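Local structure of putative antitoxin VapB45 (Mycobacterium tuberculosis, 5AF3) at residues 70-75 with 170-175. The protein is possibly the antitoxin of a type II toxin-antitoxin system, paired with the toxin VapC45, and carries a putative helix-turn-helix DNA-binding domain. Residues are numbered along the deposited sequence; the frame is centred on the assembly and turned at random.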
loop_
_atom_site.group_PDB
_atom_site.type_symbol
_atom_site.label_atom_id
_atom_site.label_comp_id
_atom_site.label_asym_id
_atom_site.label_seq_id
_atom_site.Cartn_x
_atom_site.Cartn_y
_atom_site.Cartn_z
ATOM N N LEU A 70 8.258 -19.562 -5.712
ATOM C CA LEU A 70 8.263 -19.724 -4.258
ATOM C C LEU A 70 7.169 -20.673 -3.776
ATOM O O LEU A 70 5.978 -20.429 -3.979
ATOM C CB LEU A 70 8.106 -18.368 -3.577
ATOM C CG LEU A 70 9.054 -17.257 -4.035
ATOM C CD1 LEU A 70 8.755 -15.981 -3.194
ATOM C CD2 LEU A 70 10.493 -17.718 -3.896
ATOM N N PRO A 71 7.578 -21.730 -3.079
ATOM C CA PRO A 71 6.578 -22.522 -2.352
ATOM C C PRO A 71 6.123 -21.677 -1.150
ATOM O O PRO A 71 6.733 -20.600 -0.881
ATOM C CB PRO A 71 7.353 -23.793 -1.956
ATOM C CG PRO A 71 8.812 -23.339 -1.852
ATOM C CD PRO A 71 8.967 -22.199 -2.870
ATOM N N PHE A 72 5.091 -22.105 -0.434
ATOM C CA PHE A 72 4.558 -21.295 0.651
ATOM C C PHE A 72 5.583 -20.979 1.757
ATOM O O PHE A 72 5.633 -19.844 2.292
ATOM C CB PHE A 72 3.290 -21.889 1.286
ATOM C CG PHE A 72 2.685 -20.997 2.297
ATOM C CD1 PHE A 72 1.878 -19.917 1.900
ATOM C CD2 PHE A 72 2.979 -21.153 3.648
ATOM C CE1 PHE A 72 1.344 -19.067 2.878
ATOM C CE2 PHE A 72 2.448 -20.301 4.615
ATOM C CZ PHE A 72 1.625 -19.254 4.222
ATOM N N VAL A 73 6.381 -21.980 2.122
ATOM C CA VAL A 73 7.458 -21.731 3.100
ATOM C C VAL A 73 8.402 -20.595 2.635
ATOM O O VAL A 73 8.879 -19.801 3.498
ATOM C CB VAL A 73 8.266 -23.031 3.479
ATOM C CG1 VAL A 73 9.093 -23.506 2.324
ATOM C CG2 VAL A 73 9.116 -22.785 4.763
ATOM N N GLY A 74 8.690 -20.532 1.332
ATOM C CA GLY A 74 9.546 -19.492 0.748
ATOM C C GLY A 74 8.938 -18.087 0.833
ATOM O O GLY A 74 9.647 -17.091 1.064
ATOM N N ILE A 75 7.635 -17.962 0.579
ATOM C CA ILE A 75 7.011 -16.642 0.746
ATOM C C ILE A 75 6.987 -16.213 2.226
ATOM O O ILE A 75 7.074 -15.014 2.547
ATOM C CB ILE A 75 5.605 -16.503 0.064
ATOM C CG1 ILE A 75 5.420 -15.029 -0.361
ATOM C CG2 ILE A 75 4.480 -16.949 0.976
ATOM C CD1 ILE A 75 4.177 -14.786 -1.197
ATOM N N ASN A 170 4.927 -26.737 13.502
ATOM C CA ASN A 170 5.474 -25.438 13.986
ATOM C C ASN A 170 6.112 -24.567 12.895
ATOM O O ASN A 170 6.933 -23.702 13.210
ATOM C CB ASN A 170 6.535 -25.656 15.080
ATOM C CG ASN A 170 5.969 -26.324 16.309
ATOM O OD1 ASN A 170 6.348 -27.450 16.627
ATOM N ND2 ASN A 170 5.046 -25.645 17.001
ATOM N N LEU A 171 5.794 -24.844 11.631
ATOM C CA LEU A 171 6.155 -23.929 10.529
ATOM C C LEU A 171 4.916 -23.215 9.999
ATOM O O LEU A 171 3.806 -23.754 10.094
ATOM C CB LEU A 171 6.861 -24.657 9.407
ATOM C CG LEU A 171 8.255 -25.231 9.773
ATOM C CD1 LEU A 171 8.818 -25.919 8.603
ATOM C CD2 LEU A 171 9.212 -24.074 10.164
ATOM N N ALA A 172 5.112 -21.998 9.466
ATOM C CA ALA A 172 4.024 -21.174 8.943
ATOM C C ALA A 172 3.000 -21.943 8.056
ATOM O O ALA A 172 3.356 -22.663 7.132
ATOM C CB ALA A 172 4.593 -20.001 8.146
ATOM N N SER A 173 1.731 -21.697 8.348
ATOM C CA SER A 173 0.656 -22.222 7.531
ATOM C C SER A 173 -0.249 -21.098 6.985
ATOM O O SER A 173 -1.089 -21.341 6.102
ATOM C CB SER A 173 -0.147 -23.177 8.389
ATOM O OG SER A 173 -0.672 -22.489 9.509
ATOM N N MET A 174 -0.077 -19.871 7.491
ATOM C CA MET A 174 -0.916 -18.748 7.058
ATOM C C MET A 174 -0.215 -17.469 7.476
ATOM O O MET A 174 0.444 -17.422 8.524
ATOM C CB MET A 174 -2.308 -18.794 7.733
ATOM C CG MET A 174 -3.369 -17.883 7.093
ATOM S SD MET A 174 -5.088 -18.267 7.574
ATOM C CE MET A 174 -5.282 -17.628 9.201
ATOM N N ILE A 175 -0.381 -16.431 6.673
ATOM C CA ILE A 175 0.193 -15.109 6.978
ATOM C C ILE A 175 -0.883 -14.043 6.717
ATOM O O ILE A 175 -1.389 -13.956 5.605
ATOM C CB ILE A 175 1.412 -14.786 6.072
ATOM C CG1 ILE A 175 2.502 -15.892 6.111
ATOM C CG2 ILE A 175 2.013 -13.364 6.411
ATOM C CD1 ILE A 175 3.371 -15.913 4.848
#
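The first turn of helix 72-86 packs on strand 172-176, with the CA atoms of F72 and S173 8.0 Å apart and no hydrogen bond between the two backbones. This is helix-on-sheet packing: the helix belongs to the putative helix-turn-helix domain, and the strand is an inner member of a four-stranded antiparallel sheet. P71 stands at the N-cap, and its carbonyl O accepts the hydrogen bond from I75 N that closes the first turn (3.1 Å). S173 and M174 form a classic beta bulge opposite S165 of strand 164-166, and the F72 ring lies against the backbone at this irregularity. CG of F72 is anti to the backbone N (chi1 -175°), which sends the ring out from the helix to the strand. A172 O sits near the plane of the F72 ring, at its edge, 3.6 Å from F72 CE2. This oxygen is the acceptor of a hydrogen bond from R12 NH1. The A172 methyl carbon CB lies 4.1 Å from F72 CE2. F72 CZ lies 3.7 Å from M174 N, which stands oblique to the ring. L187 of strand 185-187 touches both F72 and I75, and A76 and Y79 extend the helix surface against I175. The side chains of I75 and I175 meet at an oblique angle, and I175 CD1 bridges two helix residues, 3.8 Å from F72 CZ and 4.2 Å from I75 CG2.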